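Local coordinates for In2-1 family protein, glutathione transferase lambda3 (PDB 4PQI) that binds glutathione and, as a monomeric Lambda-class glutathione transferase from poplar, probably works as a thiol transferase, at residues D8-E13 / I218-Q223; N135-Y139 / E149-F154; V138-F142 / R188-L193. One frame throughout, in Å; residues are numbered along the deposited sequence.

Contact 1. Residues D8-E13 / I218-Q223; sequences DKSVPE and IEAYKQ
D8 reaches across to the short helix 219-222 and meets it at A220, from a loop that follows helix 4-7. Its CB points toward this helix, and CG, anti to the backbone N (chi1 -170°), carries the carboxylate onto it. CG rests on the A220 methyl, 3.7 Å from its CB. Beyond CG the two oxygens divide the work. OD1 accepts from S10 N of its own loop at 3.0 Å in an Asx turn and also from S10 OG, while lying against the A220 methyl (D8 OD1 to A220 CB 3.4 Å). Both donors approach from the same face of the carboxylate, above its plane, which fixes the rotation of the group. OD2 faces the helix and takes the A220 N hydrogen bond at 2.8 Å through its syn lone pair, with an N-H...O angle of 143°. The same oxygen accepts from a water, and that water in turn receives E219 N at 2.7 Å. The CG2 methyl of I218, the N-cap residue, closes in on OD2 at 3.5 Å. One turn on, the side chain of Q223 lies against the V11 carbonyl, whose oxygen accepts a hydrogen bond from Q57 NE2. At the far end of the loop, E13 pairs with R51 of helix 42-54 in a salt bridge. The D8 carboxylate thus serves two amide N-H groups, one directly and one through water, and these N-terminal N-H groups of so short a helix would probably stabilise its negative charge.

Contact 2. Residues N135-Y139 / E149-F154; sequences NGTVY and EAGPAF
Within the all-helical C-terminal domain of the glutathione transferase fold, T137 and V138 near the end of helix 118-139 pack against E149, A150, A153 and F154, where the chain turns into helix 151-160. The backbones come very close here, with V138 CA only 4.7 Å from A150 CA, and the small side chains of A150 and A153 leave room for that approach. V138 spreads its two methyls over the partner segment. CG1, anti to the backbone N (chi1 -175°), meets the A150 CB at 4.1 Å, while CG2 touches A153 CB at 3.8 Å. The F154 ring crosses the valine at about a right angle and brings its CE2 to 3.9 Å from V138 CG2, so that the ring lies beside both branches. T137, the residue before V138, adds a second point of contact. Its CG2 is also anti to the backbone N and leads toward the other segment, stopping 3.2 Å from the carbonyl oxygen of E149 and 3.9 Å from A153 CB. This torsion turns OG1 back to its own helix, where it bonds to the carbonyl oxygen of K133. F154 has a second aromatic neighbour in F134, one turn before V138, in an edge-to-face pair, and A153 also touches Y130 and F134. No hydrogen bond joins the two segments: the threonine offers its methyl and spends its hydroxyl within helix 118-139, leaving the joint to rest on methyl and ring contacts, with one methyl set against the E149 carbonyl.

Contact 3. Residues V138-F142 / R188-L193; sequences VYTAF and RLNIFL
L189 drives its CD2 methyl into the side chains of V138, Y139 and F142, joining helix 177-197 to the end of helix 118-139 inside the helical domain of the GST fold. V138 and L189 meet tip to tip, CG1 to CD2 at 3.6 Å. The same CD2 makes a CH-pi contact with Y139, 3.9 Å from the ring centroid and 21° off its normal. It also reaches the edge of the F142 ring, as does L193 CD2, 4.1 Å from F142 CE1. F192 completes this first shell with a T-shaped stack: the rings of F142 and F192 stand at 84°, centroids 5.0 Å apart, and F192 presents its edge to the face of F142.

Helix 228-239 backs the cluster: Y139 OH bonds to Y235 OH, and F192 with Y235 and F142 with F239 form further edge-to-face pairs. R188 leaves the cluster; its guanidinium bonds to Q45 and to the T40 carbonyl, the side chain lying about 8 Å from the bound glutathione. The F142 ring is sandwiched: F192 CE2 sits over the centre of one face, and V138 O lies 3.5 Å above the plane of the opposite face, toward the rim.

How the contacts relate
Contacts 2 and 3 are buried, begin on the same end of helix 118-139 and share V138, which faces helix 151-160 in one and helix 177-197 in the other. Their centres are about 8 Å apart and they touch, with F154 CE2 3.8 Å from L193 CD1, forming one continuous apolar interior. Contact 2 brings backbones close over small side chains and one ring, whereas in contact 3 the backbones stand farther apart and leucines and three aromatic rings fill the interval. Contact 1 differs: partly buried, its centre about 26 Å from that of contact 3, it closes a chain loop that encloses both others and uses chiefly a carboxylate, a water and helix-start amides, with little apolar packing.

Contact 1. Residues D8-E13 / I218-Q223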
# COMPACT_ATOMS: atom_id res chain seq x y z
N ASP A 8 -0.87 11.51 12.62
CA ASP A 8 0.13 11.34 11.56
C ASP A 8 1.46 12.04 11.90
O ASP A 8 1.48 13.22 12.21
CB ASP A 8 -0.46 11.93 10.28
CG ASP A 8 0.35 11.62 9.04
OD1 ASP A 8 1.45 11.03 9.14
OD2 ASP A 8 -0.13 11.98 7.95
N LYS A 9 2.57 11.32 11.83
CA LYS A 9 3.86 11.91 12.17
C LYS A 9 4.72 12.22 10.94
O LYS A 9 5.90 12.55 11.07
CB LYS A 9 4.63 11.03 13.16
CG LYS A 9 4.21 11.23 14.62
CD LYS A 9 4.68 12.56 15.15
CE LYS A 9 4.23 12.79 16.58
NZ LYS A 9 4.65 14.13 17.08
N SER A 10 4.12 12.13 9.76
CA SER A 10 4.84 12.35 8.51
C SER A 10 5.15 13.81 8.29
O SER A 10 4.45 14.69 8.77
CB SER A 10 4.04 11.83 7.31
OG SER A 10 2.90 12.65 7.10
N VAL A 11 6.22 14.06 7.55
CA VAL A 11 6.54 15.41 7.08
C VAL A 11 6.71 15.39 5.56
O VAL A 11 6.95 14.32 4.97
CB VAL A 11 7.83 15.93 7.76
CG1 VAL A 11 7.60 16.14 9.25
CG2 VAL A 11 9.00 14.98 7.51
N PRO A 12 6.54 16.55 4.90
CA PRO A 12 6.85 16.68 3.47
C PRO A 12 8.25 16.16 3.18
O PRO A 12 9.17 16.37 3.97
CB PRO A 12 6.77 18.20 3.24
CG PRO A 12 5.78 18.66 4.22
CD PRO A 12 5.95 17.78 5.44
N GLU A 13 8.40 15.45 2.07
CA GLU A 13 9.65 14.79 1.78
C GLU A 13 10.07 15.01 0.33
O GLU A 13 9.28 14.84 -0.60
CB GLU A 13 9.53 13.31 2.08
CG GLU A 13 10.79 12.51 1.89
CD GLU A 13 10.61 11.07 2.31
OE1 GLU A 13 11.63 10.35 2.41
OE2 GLU A 13 9.45 10.66 2.53
N ILE A 218 -5.33 11.97 4.99
CA ILE A 218 -4.10 11.69 5.72
C ILE A 218 -2.86 11.99 4.89
O ILE A 218 -2.63 11.37 3.85
CB ILE A 218 -4.10 10.23 6.22
CG1 ILE A 218 -5.37 9.96 7.04
CG2 ILE A 218 -2.83 9.93 7.01
CD1 ILE A 218 -5.58 8.50 7.37
N GLU A 219 -2.06 12.94 5.36
CA GLU A 219 -0.85 13.39 4.66
C GLU A 219 0.11 12.24 4.35
O GLU A 219 0.70 12.20 3.27
CB GLU A 219 -0.13 14.45 5.48
CG GLU A 219 -0.91 15.75 5.65
CD GLU A 219 -1.22 16.41 4.33
OE1 GLU A 219 -0.45 16.22 3.36
OE2 GLU A 219 -2.25 17.12 4.25
N ALA A 220 0.26 11.32 5.29
CA ALA A 220 1.16 10.18 5.10
C ALA A 220 0.81 9.43 3.82
O ALA A 220 1.70 9.00 3.08
CB ALA A 220 1.10 9.25 6.30
N TYR A 221 -0.48 9.29 3.55
CA TYR A 221 -0.94 8.64 2.33
C TYR A 221 -0.81 9.52 1.09
O TYR A 221 -0.31 9.05 0.07
CB TYR A 221 -2.37 8.14 2.47
CG TYR A 221 -2.99 7.68 1.16
CD1 TYR A 221 -2.43 6.62 0.44
CD2 TYR A 221 -4.12 8.29 0.64
CE1 TYR A 221 -2.98 6.19 -0.75
CE2 TYR A 221 -4.68 7.87 -0.55
CZ TYR A 221 -4.11 6.81 -1.24
OH TYR A 221 -4.67 6.40 -2.42
N LYS A 222 -1.27 10.77 1.17
CA LYS A 222 -1.32 11.66 0.01
C LYS A 222 0.04 11.80 -0.65
O LYS A 222 0.14 11.79 -1.88
CB LYS A 222 -1.88 13.04 0.38
CG LYS A 222 -3.37 13.05 0.68
CD LYS A 222 -3.92 14.47 0.79
CE LYS A 222 -3.35 15.17 2.00
NZ LYS A 222 -3.98 16.50 2.24
N GLN A 223 1.08 11.92 0.18
CA GLN A 223 2.47 11.99 -0.26
C GLN A 223 2.93 10.83 -1.15
O GLN A 223 3.95 10.94 -1.82
CB GLN A 223 3.40 12.05 0.97
CG GLN A 223 3.23 13.30 1.80
CD GLN A 223 4.19 13.36 2.97
OE1 GLN A 223 5.15 12.59 3.04
NE2 GLN A 223 3.94 14.29 3.89
O HOH W 1 -2.44 13.70 7.93

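Contact 2. Residues N135-Y139 / E149-F154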
# COMPACT_ATOMS: atom_id res chain seq x y z
N ASN A 135 -7.45 -8.86 -4.53
CA ASN A 135 -6.69 -8.51 -5.73
C ASN A 135 -6.93 -9.54 -6.82
O ASN A 135 -7.10 -9.17 -7.98
CB ASN A 135 -5.19 -8.40 -5.44
CG ASN A 135 -4.85 -7.17 -4.64
OD1 ASN A 135 -5.64 -6.22 -4.58
ND2 ASN A 135 -3.66 -7.16 -4.04
N GLY A 136 -6.96 -10.81 -6.43
CA GLY A 136 -7.18 -11.90 -7.36
C GLY A 136 -8.50 -11.77 -8.10
O GLY A 136 -8.59 -12.02 -9.30
N THR A 137 -9.52 -11.36 -7.36
CA THR A 137 -10.86 -11.26 -7.93
C THR A 137 -10.98 -10.09 -8.90
O THR A 137 -11.40 -10.28 -10.05
CB THR A 137 -11.93 -11.14 -6.81
OG1 THR A 137 -11.86 -12.29 -5.95
CG2 THR A 137 -13.32 -11.09 -7.41
N VAL A 138 -10.60 -8.88 -8.46
CA VAL A 138 -10.78 -7.69 -9.29
C VAL A 138 -9.85 -7.66 -10.51
O VAL A 138 -10.27 -7.34 -11.62
CB VAL A 138 -10.64 -6.37 -8.50
CG1 VAL A 138 -10.98 -5.17 -9.40
CG2 VAL A 138 -11.56 -6.35 -7.29
N TYR A 139 -8.58 -8.02 -10.31
CA TYR A 139 -7.61 -7.96 -11.40
C TYR A 139 -7.84 -9.01 -12.49
O TYR A 139 -7.26 -8.93 -13.57
CB TYR A 139 -6.17 -8.00 -10.87
CG TYR A 139 -5.71 -6.66 -10.33
CD1 TYR A 139 -5.16 -5.70 -11.17
CD2 TYR A 139 -5.85 -6.34 -8.98
CE1 TYR A 139 -4.74 -4.48 -10.68
CE2 TYR A 139 -5.43 -5.10 -8.48
CZ TYR A 139 -4.88 -4.18 -9.35
OH TYR A 139 -4.46 -2.95 -8.88
N GLU A 149 -18.29 -9.81 -11.61
CA GLU A 149 -16.93 -10.29 -11.41
C GLU A 149 -16.16 -9.52 -10.34
O GLU A 149 -15.54 -10.11 -9.47
CB GLU A 149 -16.16 -10.30 -12.73
CG GLU A 149 -16.77 -11.19 -13.79
CD GLU A 149 -16.68 -12.67 -13.44
OE1 GLU A 149 -15.78 -13.05 -12.66
OE2 GLU A 149 -17.52 -13.45 -13.96
N ALA A 150 -16.20 -8.19 -10.41
CA ALA A 150 -15.49 -7.35 -9.45
C ALA A 150 -16.38 -6.90 -8.30
O ALA A 150 -15.91 -6.69 -7.18
CB ALA A 150 -14.89 -6.14 -10.15
N GLY A 151 -17.68 -6.74 -8.59
CA GLY A 151 -18.63 -6.29 -7.59
C GLY A 151 -18.57 -6.99 -6.23
O GLY A 151 -18.52 -6.32 -5.20
N PRO A 152 -18.59 -8.33 -6.22
CA PRO A 152 -18.58 -9.06 -4.94
C PRO A 152 -17.36 -8.72 -4.07
O PRO A 152 -17.45 -8.77 -2.84
CB PRO A 152 -18.54 -10.53 -5.38
CG PRO A 152 -19.30 -10.51 -6.68
CD PRO A 152 -18.85 -9.24 -7.35
N ALA A 153 -16.24 -8.38 -4.70
CA ALA A 153 -15.04 -8.05 -3.94
C ALA A 153 -15.15 -6.66 -3.30
O ALA A 153 -14.77 -6.48 -2.14
CB ALA A 153 -13.79 -8.19 -4.81
N PHE A 154 -15.67 -5.68 -4.04
CA PHE A 154 -15.96 -4.38 -3.42
C PHE A 154 -17.09 -4.48 -2.39
O PHE A 154 -17.10 -3.74 -1.40
CB PHE A 154 -16.24 -3.31 -4.48
CG PHE A 154 -15.04 -2.99 -5.33
CD1 PHE A 154 -13.96 -2.29 -4.78
CD2 PHE A 154 -14.96 -3.43 -6.64
CE1 PHE A 154 -12.83 -2.02 -5.55
CE2 PHE A 154 -13.84 -3.16 -7.42
CZ PHE A 154 -12.77 -2.45 -6.87

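Contact 3. Residues V138-F142 / R188-L193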
# COMPACT_ATOMS: atom_id res chain seq x y z
N VAL A 138 -10.60 -8.88 -8.46
CA VAL A 138 -10.78 -7.69 -9.29
C VAL A 138 -9.85 -7.66 -10.51
O VAL A 138 -10.27 -7.34 -11.62
CB VAL A 138 -10.64 -6.37 -8.50
CG1 VAL A 138 -10.98 -5.17 -9.40
CG2 VAL A 138 -11.56 -6.35 -7.29
N TYR A 139 -8.58 -8.02 -10.31
CA TYR A 139 -7.61 -7.96 -11.40
C TYR A 139 -7.84 -9.01 -12.49
O TYR A 139 -7.26 -8.93 -13.57
CB TYR A 139 -6.17 -8.00 -10.87
CG TYR A 139 -5.71 -6.66 -10.33
CD1 TYR A 139 -5.16 -5.70 -11.17
CD2 TYR A 139 -5.85 -6.34 -8.98
CE1 TYR A 139 -4.74 -4.48 -10.68
CE2 TYR A 139 -5.43 -5.10 -8.48
CZ TYR A 139 -4.88 -4.18 -9.35
OH TYR A 139 -4.46 -2.95 -8.88
N THR A 140 -8.70 -9.99 -12.22
CA THR A 140 -9.07 -10.97 -13.23
C THR A 140 -10.47 -10.71 -13.78
O THR A 140 -11.04 -11.56 -14.46
CB THR A 140 -9.00 -12.41 -12.69
OG1 THR A 140 -9.85 -12.55 -11.55
CG2 THR A 140 -7.57 -12.76 -12.28
N ALA A 141 -11.03 -9.54 -13.48
CA ALA A 141 -12.42 -9.25 -13.85
C ALA A 141 -12.57 -8.34 -15.08
O ALA A 141 -13.69 -8.09 -15.54
CB ALA A 141 -13.15 -8.65 -12.66
N PHE A 142 -11.44 -7.85 -15.60
CA PHE A 142 -11.45 -6.80 -16.61
C PHE A 142 -12.12 -7.21 -17.91
O PHE A 142 -12.64 -6.36 -18.63
CB PHE A 142 -10.04 -6.27 -16.87
CG PHE A 142 -9.38 -5.71 -15.65
CD1 PHE A 142 -10.12 -5.02 -14.71
CD2 PHE A 142 -8.03 -5.91 -15.43
CE1 PHE A 142 -9.52 -4.53 -13.57
CE2 PHE A 142 -7.42 -5.42 -14.30
CZ PHE A 142 -8.16 -4.72 -13.37
N ARG A 188 -5.88 2.60 -7.28
CA ARG A 188 -5.63 2.33 -8.69
C ARG A 188 -6.86 1.75 -9.38
O ARG A 188 -7.19 2.13 -10.49
CB ARG A 188 -4.43 1.40 -8.84
CG ARG A 188 -3.13 2.05 -8.42
CD ARG A 188 -2.05 1.02 -8.15
NE ARG A 188 -0.75 1.65 -7.94
CZ ARG A 188 -0.43 2.31 -6.83
NH1 ARG A 188 -1.31 2.42 -5.84
NH2 ARG A 188 0.78 2.86 -6.71
N LEU A 189 -7.54 0.82 -8.71
CA LEU A 189 -8.73 0.20 -9.27
C LEU A 189 -9.83 1.24 -9.52
O LEU A 189 -10.49 1.20 -10.56
CB LEU A 189 -9.24 -0.93 -8.36
CG LEU A 189 -8.34 -2.18 -8.35
CD1 LEU A 189 -8.79 -3.16 -7.27
CD2 LEU A 189 -8.29 -2.87 -9.72
N ASN A 190 -9.99 2.16 -8.58
CA ASN A 190 -10.99 3.21 -8.69
C ASN A 190 -10.77 4.01 -9.98
O ASN A 190 -11.70 4.22 -10.77
CB ASN A 190 -10.94 4.12 -7.47
CG ASN A 190 -12.13 5.04 -7.37
OD1 ASN A 190 -13.08 4.93 -8.15
ND2 ASN A 190 -12.11 5.94 -6.39
N ILE A 191 -9.53 4.44 -10.19
CA ILE A 191 -9.19 5.21 -11.39
C ILE A 191 -9.37 4.40 -12.68
O ILE A 191 -9.95 4.89 -13.66
CB ILE A 191 -7.75 5.74 -11.33
CG1 ILE A 191 -7.53 6.58 -10.08
CG2 ILE A 191 -7.42 6.55 -12.57
CD1 ILE A 191 -6.06 6.88 -9.81
N PHE A 192 -8.87 3.16 -12.67
CA PHE A 192 -8.87 2.34 -13.87
C PHE A 192 -10.28 1.96 -14.31
O PHE A 192 -10.64 2.16 -15.47
CB PHE A 192 -7.99 1.10 -13.69
CG PHE A 192 -7.88 0.23 -14.93
CD1 PHE A 192 -7.46 0.77 -16.15
CD2 PHE A 192 -8.18 -1.12 -14.87
CE1 PHE A 192 -7.34 -0.02 -17.28
CE2 PHE A 192 -8.06 -1.93 -16.00
CZ PHE A 192 -7.64 -1.38 -17.21
N LEU A 193 -11.07 1.44 -13.38
CA LEU A 193 -12.44 1.00 -13.68
C LEU A 193 -13.34 2.14 -14.15
O LEU A 193 -14.13 1.99 -15.08
CB LEU A 193 -13.05 0.33 -12.44
CG LEU A 193 -12.42 -1.01 -12.06
CD1 LEU A 193 -12.88 -1.50 -10.68
CD2 LEU A 193 -12.73 -2.05 -13.12